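Local coordinates for ribulose bisphosphate carboxylase small chain (Galdieria sulphuraria, PDB 4F0H), which forms the small subunit of RuBisCO, the carbon dioxide-fixing enzyme, and probably helps to assemble and stabilise its hexadecameric complex, at residues B[101-113]-B[124-138]. Sequence-based numbering, arbitrary orientation.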
ATOM      1  N   ASN B 101      11.990 -51.908  10.793  1.00  8.24           N
ATOM      2  CA  ASN B 101      12.905 -52.405   9.760  1.00  9.30           C
ATOM      3  C   ASN B 101      13.619 -51.298   9.057  1.00  9.27           C
ATOM      4  O   ASN B 101      12.966 -50.336   8.651  1.00  7.01           O
ATOM      5  CB  ASN B 101      12.103 -53.186   8.743  1.00  8.33           C
ATOM      6  CG  ASN B 101      12.974 -53.977   7.799  1.00 14.27           C
ATOM      7  OD1 ASN B 101      13.100 -53.634   6.627  1.00 15.92           O
ATOM      8  ND2 ASN B 101      13.586 -55.030   8.297  1.00  9.94           N
ATOM      9  N   ARG B 102      14.936 -51.453   8.847  1.00 10.99           N
ATOM     10  CA  ARG B 102      15.731 -50.513   8.038  1.00 12.38           C
ATOM     11  C   ARG B 102      16.362 -51.226   6.866  1.00 11.82           C
ATOM     12  O   ARG B 102      16.714 -52.374   6.975  1.00 15.49           O
ATOM     13  CB  ARG B 102      16.885 -49.936   8.864  1.00  7.34           C
ATOM     14  CG  ARG B 102      16.403 -49.206  10.073  1.00  8.57           C
ATOM     15  CD  ARG B 102      17.581 -48.875  11.052  1.00  7.17           C
ATOM     16  NE  ARG B 102      16.971 -48.162  12.179  1.00 11.64           N
ATOM     17  CZ  ARG B 102      16.729 -46.872  12.210  1.00  7.46           C
ATOM     18  NH1 ARG B 102      17.133 -46.080  11.224  1.00 10.74           N
ATOM     19  NH2 ARG B 102      16.125 -46.386  13.272  1.00 15.16           N
ATOM     20  N   PRO B 103      16.535 -50.554   5.731  1.00 14.04           N
ATOM     21  CA  PRO B 103      17.364 -51.172   4.679  1.00 15.36           C
ATOM     22  C   PRO B 103      18.821 -51.381   5.164  1.00 18.27           C
ATOM     23  O   PRO B 103      19.186 -50.925   6.255  1.00 14.90           O
ATOM     24  CB  PRO B 103      17.229 -50.201   3.522  1.00 16.19           C
ATOM     25  CG  PRO B 103      16.898 -48.900   4.210  1.00 18.57           C
ATOM     26  CD  PRO B 103      15.980 -49.263   5.310  1.00 14.60           C
ATOM     27  N   LYS B 104      19.624 -52.166   4.434  1.00 22.90           N
ATOM     28  CA  LYS B 104      20.928 -52.585   4.981  1.00 25.41           C
ATOM     29  C   LYS B 104      21.924 -51.457   4.955  1.00 24.78           C
ATOM     30  O   LYS B 104      22.809 -51.381   5.796  1.00 23.86           O
ATOM     31  CB  LYS B 104      21.500 -53.790   4.205  1.00 30.65           C
ATOM     32  CG  LYS B 104      21.083 -55.146   4.786  1.00 34.86           C
ATOM     33  CD  LYS B 104      20.954 -56.225   3.701  1.00 38.32           C
ATOM     34  CE  LYS B 104      19.859 -57.243   4.091  1.00 42.10           C
ATOM     35  NZ  LYS B 104      19.998 -57.708   5.532  1.00 42.61           N
ATOM     36  N   HIS B 105      21.803 -50.568   3.977  1.00 20.52           N
ATOM     37  CA  HIS B 105      22.712 -49.418   3.987  1.00 19.41           C
ATOM     38  C   HIS B 105      21.914 -48.172   3.681  1.00 10.44           C
ATOM     39  O   HIS B 105      21.162 -48.142   2.719  1.00 11.23           O
ATOM     40  CB  HIS B 105      23.848 -49.603   2.969  1.00 17.89           C
ATOM     41  CG  HIS B 105      24.714 -48.396   2.829  1.00 27.19           C
ATOM     42  ND1 HIS B 105      24.700 -47.583   1.706  1.00 27.00           N
ATOM     43  CD2 HIS B 105      25.603 -47.837   3.689  1.00 29.79           C
ATOM     44  CE1 HIS B 105      25.558 -46.588   1.877  1.00 29.96           C
ATOM     45  NE2 HIS B 105      26.117 -46.720   3.069  1.00 30.46           N
ATOM     46  N   GLU B 106      22.075 -47.150   4.502  1.00  8.29           N
ATOM     47  CA  GLU B 106      21.465 -45.822   4.248  1.00  8.33           C
ATOM     48  C   GLU B 106      22.515 -44.790   3.768  1.00  9.68           C
ATOM     49  O   GLU B 106      23.356 -44.378   4.546  1.00  9.11           O
ATOM     50  CB  GLU B 106      20.807 -45.280   5.514  1.00  9.58           C
ATOM     51  CG  GLU B 106      20.156 -43.853   5.307  1.00  2.71           C
ATOM     52  CD  GLU B 106      19.169 -43.867   4.094  1.00  7.07           C
ATOM     53  OE1 GLU B 106      19.447 -43.181   3.101  1.00  2.31           O
ATOM     54  OE2 GLU B 106      18.125 -44.572   4.104  1.00  3.97           O
ATOM     55  N   PRO B 107      22.480 -44.385   2.491  1.00  9.72           N
ATOM     56  CA  PRO B 107      23.435 -43.359   2.038  1.00  9.62           C
ATOM     57  C   PRO B 107      23.116 -41.927   2.508  1.00 11.59           C
ATOM     58  O   PRO B 107      24.038 -41.090   2.538  1.00  9.88           O
ATOM     59  CB  PRO B 107      23.326 -43.423   0.524  1.00  9.57           C
ATOM     60  CG  PRO B 107      21.887 -43.753   0.310  1.00 12.03           C
ATOM     61  CD  PRO B 107      21.623 -44.830   1.395  1.00 12.09           C
ATOM     62  N   GLY B 108      21.845 -41.630   2.854  1.00  7.18           N
ATOM     63  CA  GLY B 108      21.550 -40.317   3.444  1.00  6.71           C
ATOM     64  C   GLY B 108      21.024 -39.332   2.397  1.00  8.44           C
ATOM     65  O   GLY B 108      20.286 -39.719   1.493  1.00 11.68           O
ATOM     66  N   PHE B 109      21.383 -38.056   2.549  1.00  6.36           N
ATOM     67  CA  PHE B 109      20.678 -36.952   1.886  1.00  2.76           C
ATOM     68  C   PHE B 109      21.575 -35.985   1.185  1.00  2.08           C
ATOM     69  O   PHE B 109      22.595 -35.682   1.698  1.00  3.51           O
ATOM     70  CB  PHE B 109      19.875 -36.117   2.878  1.00  4.15           C
ATOM     71  CG  PHE B 109      18.686 -36.853   3.462  1.00  4.35           C
ATOM     72  CD1 PHE B 109      18.782 -37.504   4.683  1.00  3.13           C
ATOM     73  CD2 PHE B 109      17.489 -36.891   2.788  1.00  4.94           C
ATOM     74  CE1 PHE B 109      17.666 -38.176   5.228  1.00  6.38           C
ATOM     75  CE2 PHE B 109      16.390 -37.557   3.335  1.00 10.24           C
ATOM     76  CZ  PHE B 109      16.476 -38.198   4.556  1.00  4.08           C
ATOM     77  N   ASN B 110      21.184 -35.530   0.001  1.00  5.34           N
ATOM     78  CA  ASN B 110      21.861 -34.444  -0.661  1.00  7.51           C
ATOM     79  C   ASN B 110      21.272 -33.151  -0.119  1.00  5.59           C
ATOM     80  O   ASN B 110      20.087 -33.086   0.066  1.00  9.64           O
ATOM     81  CB  ASN B 110      21.681 -34.508  -2.201  1.00  6.30           C
ATOM     82  CG  ASN B 110      22.676 -33.532  -2.953  1.00  6.19           C
ATOM     83  OD1 ASN B 110      23.660 -32.989  -2.357  1.00  6.97           O
ATOM     84  ND2 ASN B 110      22.417 -33.315  -4.214  1.00  7.83           N
ATOM     85  N   LEU B 111      22.108 -32.145   0.149  1.00  5.17           N
ATOM     86  CA  LEU B 111      21.630 -30.807   0.534  1.00  3.54           C
ATOM     87  C   LEU B 111      21.854 -29.830  -0.643  1.00  4.59           C
ATOM     88  O   LEU B 111      23.003 -29.618  -1.090  1.00  8.36           O
ATOM     89  CB  LEU B 111      22.280 -30.311   1.841  1.00  1.00           C
ATOM     90  CG  LEU B 111      21.973 -28.886   2.305  1.00  4.65           C
ATOM     91  CD1 LEU B 111      20.654 -28.762   2.851  1.00  4.49           C
ATOM     92  CD2 LEU B 111      22.992 -28.454   3.403  1.00  7.69           C
ATOM     93  N   ILE B 112      20.752 -29.230  -1.121  1.00  6.30           N
ATOM     94  CA  ILE B 112      20.762 -28.326  -2.285  1.00  3.35           C
ATOM     95  C   ILE B 112      20.549 -26.883  -1.809  1.00  5.24           C
ATOM     96  O   ILE B 112      19.677 -26.647  -0.990  1.00  5.07           O
ATOM     97  CB  ILE B 112      19.664 -28.702  -3.254  1.00  5.39           C
ATOM     98  CG1 ILE B 112      19.930 -30.146  -3.732  1.00  5.82           C
ATOM     99  CG2 ILE B 112      19.732 -27.738  -4.450  1.00  3.77           C
ATOM    100  CD1 ILE B 112      18.849 -30.988  -3.816  1.00  9.71           C
ATOM    101  N   ARG B 113      21.386 -25.948  -2.250  1.00  6.05           N
ATOM    102  CA  ARG B 113      21.290 -24.544  -1.788  1.00  2.88           C
ATOM    103  C   ARG B 113      21.022 -23.663  -2.997  1.00  7.56           C
ATOM    104  O   ARG B 113      21.932 -23.434  -3.818  1.00  5.87           O
ATOM    105  CB  ARG B 113      22.630 -24.152  -1.294  1.00  3.84           C
ATOM    106  CG  ARG B 113      23.096 -25.048  -0.150  1.00  3.62           C
ATOM    107  CD  ARG B 113      24.500 -24.625   0.243  1.00  3.04           C
ATOM    108  NE  ARG B 113      24.801 -25.239   1.523  1.00  4.76           N
ATOM    109  CZ  ARG B 113      25.525 -26.337   1.666  1.00  5.17           C
ATOM    110  NH1 ARG B 113      26.034 -26.933   0.590  1.00  1.00           N
ATOM    111  NH2 ARG B 113      25.785 -26.803   2.903  1.00  3.98           N
ATOM    112  N   SER B 124      16.765 -27.414  -0.378  1.00  4.26           N
ATOM    113  CA  SER B 124      16.104 -28.692  -0.417  1.00  7.87           C
ATOM    114  C   SER B 124      17.051 -29.796   0.107  1.00  9.08           C
ATOM    115  O   SER B 124      18.276 -29.745   0.009  1.00  6.84           O
ATOM    116  CB  SER B 124      15.670 -29.104  -1.818  1.00  5.63           C
ATOM    117  OG  SER B 124      15.344 -27.979  -2.630  1.00 10.71           O
ATOM    118  N   ILE B 125      16.405 -30.846   0.560  1.00  7.89           N
ATOM    119  CA  ILE B 125      17.032 -32.049   0.978  1.00  9.87           C
ATOM    120  C   ILE B 125      16.430 -33.153   0.127  1.00  6.40           C
ATOM    121  O   ILE B 125      15.225 -33.210  -0.041  1.00  3.88           O
ATOM    122  CB  ILE B 125      16.666 -32.187   2.488  1.00 15.13           C
ATOM    123  CG1 ILE B 125      17.640 -31.287   3.307  1.00 13.63           C
ATOM    124  CG2 ILE B 125      16.621 -33.633   2.989  1.00 15.69           C
ATOM    125  CD1 ILE B 125      17.065 -30.949   4.701  1.00 22.00           C
ATOM    126  N   GLN B 126      17.263 -34.053  -0.375  1.00  6.97           N
ATOM    127  CA  GLN B 126      16.787 -35.112  -1.257  1.00  5.94           C
ATOM    128  C   GLN B 126      17.512 -36.417  -0.910  1.00 10.14           C
ATOM    129  O   GLN B 126      18.728 -36.461  -0.863  1.00  9.98           O
ATOM    130  CB  GLN B 126      17.143 -34.793  -2.710  1.00  6.74           C
ATOM    131  CG  GLN B 126      16.599 -35.858  -3.714  1.00  8.16           C
ATOM    132  CD  GLN B 126      15.206 -35.475  -4.235  1.00 11.90           C
ATOM    133  OE1 GLN B 126      15.004 -34.306  -4.505  1.00 12.52           O
ATOM    134  NE2 GLN B 126      14.224 -36.454  -4.350  1.00  6.50           N
ATOM    135  N   ALA B 127      16.771 -37.473  -0.608  1.00  5.51           N
ATOM    136  CA  ALA B 127      17.457 -38.684  -0.237  1.00  7.63           C
ATOM    137  C   ALA B 127      18.168 -39.260  -1.468  1.00  6.78           C
ATOM    138  O   ALA B 127      17.576 -39.334  -2.551  1.00 11.59           O
ATOM    139  CB  ALA B 127      16.460 -39.716   0.363  1.00  4.27           C
ATOM    140  N   TYR B 128      19.406 -39.726  -1.305  1.00  5.84           N
ATOM    141  CA  TYR B 128      20.106 -40.261  -2.467  1.00  5.20           C
ATOM    142  C   TYR B 128      19.364 -41.391  -3.126  1.00  4.66           C
ATOM    143  O   TYR B 128      19.326 -41.490  -4.337  1.00  4.65           O
ATOM    144  CB  TYR B 128      21.506 -40.735  -2.039  1.00  3.82           C
ATOM    145  CG  TYR B 128      22.376 -39.538  -1.862  1.00  2.44           C
ATOM    146  CD1 TYR B 128      22.851 -39.155  -0.598  1.00  1.00           C
ATOM    147  CD2 TYR B 128      22.677 -38.745  -2.955  1.00  1.00           C
ATOM    148  CE1 TYR B 128      23.626 -38.046  -0.445  1.00  8.73           C
ATOM    149  CE2 TYR B 128      23.490 -37.601  -2.797  1.00  5.06           C
ATOM    150  CZ  TYR B 128      23.934 -37.253  -1.562  1.00  5.16           C
ATOM    151  OH  TYR B 128      24.748 -36.121  -1.429  1.00 10.01           O
ATOM    152  N   GLU B 129      18.730 -42.264  -2.354  1.00  6.56           N
ATOM    153  CA  GLU B 129      18.080 -43.378  -3.061  1.00  2.40           C
ATOM    154  C   GLU B 129      16.952 -42.875  -3.966  1.00  6.55           C
ATOM    155  O   GLU B 129      16.527 -43.578  -4.853  1.00  9.10           O
ATOM    156  CB  GLU B 129      17.619 -44.449  -2.103  1.00  6.19           C
ATOM    157  CG  GLU B 129      18.859 -45.156  -1.546  1.00 14.67           C
ATOM    158  CD  GLU B 129      19.589 -45.945  -2.643  1.00 14.77           C
ATOM    159  OE1 GLU B 129      18.950 -46.828  -3.303  1.00 13.52           O
ATOM    160  OE2 GLU B 129      20.782 -45.679  -2.838  1.00 16.54           O
ATOM    161  N   THR B 130      16.456 -41.658  -3.755  1.00  4.78           N
ATOM    162  CA  THR B 130      15.306 -41.259  -4.580  1.00  5.97           C
ATOM    163  C   THR B 130      15.789 -40.676  -5.896  1.00  6.70           C
ATOM    164  O   THR B 130      14.976 -40.283  -6.708  1.00  5.70           O
ATOM    165  CB  THR B 130      14.414 -40.201  -3.891  1.00  6.12           C
ATOM    166  OG1 THR B 130      15.206 -39.044  -3.607  1.00  8.07           O
ATOM    167  CG2 THR B 130      13.838 -40.732  -2.609  1.00  3.03           C
ATOM    168  N   TYR B 131      17.111 -40.576  -6.095  1.00  5.78           N
ATOM    169  CA  TYR B 131      17.518 -40.356  -7.446  1.00 10.19           C
ATOM    170  C   TYR B 131      17.323 -41.618  -8.287  1.00 12.03           C
ATOM    171  O   TYR B 131      17.529 -41.567  -9.504  1.00 11.28           O
ATOM    172  CB  TYR B 131      18.969 -39.888  -7.561  1.00 12.42           C
ATOM    173  CG  TYR B 131      19.209 -38.504  -7.020  1.00 13.32           C
ATOM    174  CD1 TYR B 131      18.786 -37.385  -7.720  1.00 13.90           C
ATOM    175  CD2 TYR B 131      19.891 -38.320  -5.827  1.00 12.45           C
ATOM    176  CE1 TYR B 131      19.057 -36.118  -7.269  1.00 14.30           C
ATOM    177  CE2 TYR B 131      20.153 -37.057  -5.360  1.00 12.56           C
ATOM    178  CZ  TYR B 131      19.717 -35.970  -6.073  1.00 12.18           C
ATOM    179  OH  TYR B 131      19.991 -34.734  -5.617  1.00 14.83           O
ATOM    180  N   LYS B 132      16.887 -42.728  -7.674  1.00  9.84           N
ATOM    181  CA  LYS B 132      16.591 -43.997  -8.428  1.00  8.47           C
ATOM    182  C   LYS B 132      15.108 -44.263  -8.428  1.00  8.44           C
ATOM    183  O   LYS B 132      14.454 -43.817  -7.508  1.00  9.65           O
ATOM    184  CB  LYS B 132      17.222 -45.176  -7.747  1.00 11.15           C
ATOM    185  CG  LYS B 132      18.726 -45.030  -7.532  1.00 13.61           C
ATOM    186  CD  LYS B 132      19.198 -46.307  -6.890  1.00 16.63           C
ATOM    187  CE  LYS B 132      20.657 -46.277  -6.496  1.00 16.24           C
ATOM    188  NZ  LYS B 132      20.660 -47.180  -5.312  1.00 22.19           N
ATOM    189  N   PRO B 133      14.557 -44.986  -9.448  1.00  6.77           N
ATOM    190  CA  PRO B 133      13.136 -45.398  -9.379  1.00  8.21           C
ATOM    191  C   PRO B 133      12.867 -46.281  -8.134  1.00  8.20           C
ATOM    192  O   PRO B 133      13.754 -47.008  -7.671  1.00  7.73           O
ATOM    193  CB  PRO B 133      12.961 -46.221 -10.662  1.00  6.23           C
ATOM    194  CG  PRO B 133      13.992 -45.548 -11.599  1.00  8.34           C
ATOM    195  CD  PRO B 133      15.167 -45.399 -10.720  1.00 10.49           C
ATOM    196  N   GLU B 134      11.660 -46.210  -7.592  1.00 15.84           N
ATOM    197  CA  GLU B 134      11.240 -47.048  -6.441  1.00 13.62           C
ATOM    198  C   GLU B 134      11.709 -48.487  -6.480  1.00 17.54           C
ATOM    199  O   GLU B 134      12.130 -49.059  -5.453  1.00 16.10           O
ATOM    200  CB  GLU B 134       9.706 -47.029  -6.342  1.00 18.15           C
ATOM    201  CG  GLU B 134       9.286 -46.206  -5.187  1.00 26.67           C
ATOM    202  CD  GLU B 134       7.786 -45.941  -5.127  1.00 30.52           C
ATOM    203  OE1 GLU B 134       6.994 -46.900  -5.019  1.00 35.28           O
ATOM    204  OE2 GLU B 134       7.408 -44.754  -5.151  1.00 29.48           O
ATOM    205  N   ASP B 135      11.598 -49.124  -7.642  1.00 14.81           N
ATOM    206  CA  ASP B 135      11.801 -50.549  -7.669  1.00 16.63           C
ATOM    207  C   ASP B 135      13.282 -50.807  -7.685  1.00 16.59           C
ATOM    208  O   ASP B 135      13.691 -51.951  -7.613  1.00 17.77           O
ATOM    209  CB  ASP B 135      11.144 -51.182  -8.909  1.00 22.97           C
ATOM    210  CG  ASP B 135      11.840 -50.742 -10.192  1.00 28.81           C
ATOM    211  OD1 ASP B 135      12.025 -49.519 -10.404  1.00 28.11           O
ATOM    212  OD2 ASP B 135      12.265 -51.629 -10.960  1.00 37.04           O
ATOM    213  N   GLN B 136      14.107 -49.758  -7.765  1.00 13.40           N
ATOM    214  CA  GLN B 136      15.558 -49.951  -7.649  1.00 13.11           C
ATOM    215  C   GLN B 136      16.251 -49.418  -6.412  1.00 13.08           C
ATOM    216  O   GLN B 136      17.488 -49.394  -6.372  1.00 16.45           O
ATOM    217  CB  GLN B 136      16.272 -49.355  -8.826  1.00 15.29           C
ATOM    218  CG  GLN B 136      16.191 -50.185 -10.058  1.00 22.53           C
ATOM    219  CD  GLN B 136      16.230 -49.321 -11.312  1.00 28.27           C
ATOM    220  OE1 GLN B 136      15.270 -49.301 -12.111  1.00 30.41           O
ATOM    221  NE2 GLN B 136      17.319 -48.553 -11.470  1.00 31.71           N
ATOM    222  N   ARG B 137      15.529 -48.960  -5.402  1.00 12.71           N
ATOM    223  CA  ARG B 137      16.281 -48.413  -4.257  1.00 11.77           C
ATOM    224  C   ARG B 137      16.743 -49.491  -3.312  1.00 10.64           C
ATOM    225  O   ARG B 137      16.093 -50.546  -3.226  1.00 10.21           O
ATOM    226  CB  ARG B 137      15.451 -47.348  -3.512  1.00  8.81           C
ATOM    227  CG  ARG B 137      14.890 -46.383  -4.486  1.00 12.02           C
ATOM    228  CD  ARG B 137      13.876 -45.442  -3.852  1.00 14.57           C
ATOM    229  NE  ARG B 137      13.411 -44.490  -4.849  1.00 10.22           N
ATOM    230  CZ  ARG B 137      12.320 -43.752  -4.692  1.00 11.39           C
ATOM    231  NH1 ARG B 137      11.551 -43.916  -3.600  1.00  7.05           N
ATOM    232  NH2 ARG B 137      11.951 -42.913  -5.671  1.00 11.57           N
ATOM    233  N   TYR B 138      17.824 -49.173  -2.593  1.00  8.08           N
ATOM    234  CA  TYR B 138      18.345 -49.946  -1.478  1.00  8.60           C
ATOM    235  C   TYR B 138      18.556 -51.372  -1.849  1.00 14.43           C
ATOM    236  O   TYR B 138      19.163 -51.495  -2.910  1.00 14.33           O
ATOM    237  CB  TYR B 138      17.415 -49.888  -0.273  1.00  7.93           C
ATOM    238  CG  TYR B 138      17.207 -48.522   0.314  1.00  9.50           C
ATOM    239  CD1 TYR B 138      18.210 -47.902   1.097  1.00  6.63           C
ATOM    240  CD2 TYR B 138      16.011 -47.870   0.129  1.00  7.39           C
ATOM    241  CE1 TYR B 138      18.013 -46.687   1.651  1.00  8.87           C
ATOM    242  CE2 TYR B 138      15.792 -46.629   0.657  1.00  9.60           C
ATOM    243  CZ  TYR B 138      16.802 -46.028   1.422  1.00  9.67           C
ATOM    244  OH  TYR B 138      16.588 -44.809   1.968  1.00  6.11           O
ATOM    245  OXT TYR B 138      18.127 -52.341  -1.126  1.00 12.58           O
TER
HETATM  246  O   HOH W   1      18.665 -42.273   0.696  1.00 12.89           O
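Pro103 lies over one face of the Tyr138 ring in a CH-pi contact, CG 3.7 Å from the centroid, while Glu129 CG covers the opposite face. Glu106 shows how a single carboxylate can tie a chain end to a loop. An extended chi1 (179°) and a bend at chi2 bring it to the edge of the Tyr138 ring, the planes 79° apart. Its OE2 accepts a hydrogen bond from Tyr138 OH (2.6 Å) on the syn lone pair and has another with Tyr79 OH. OE1 receives Gly108 N on its anti lone pair and a water that also bridges Gly108 O and Glu129 N. A leucine in place of Tyr138 would probably leave Glu106 OE2 without one of its two hydroxyl partners and Pro103 without its aromatic face. Pro107 CG packs against both Tyr128 CB and Glu129 CG, each 3.8 Å away. Just outside the ladder, Tyr128 N hydrogen-bonds Gly108 O (2.9 Å). Antiparallel pairing starts at non-hydrogen-bonded Phe109-Ala127; on the face these share with Leu111, Phe109 CD2 presses on Ile125 CG2 at 3.4 Å. Asn110-Gln126 and Ile112-Ser124 are hydrogen-bonded pairs, bonded in both directions. Asn110 N lies over the Tyr128 ring toward its rim, its N-H spent on Gln126 O; Tyr128 OH hydrogen-bonds Thr130 O of a second subunit. Asn110 ND2 points almost straight at Tyr131 OH (3.1 Å, 179°). Pro103, Glu106 and Tyr138 lie against Tyr79 of strand 79-86; beyond them extends hairpin 109-115/121-127, consistent with the C-terminal hairpin that lines the central channel in red-type relatives, packed between two neighbouring small subunits and touching another protein's chain, probably the large subunit.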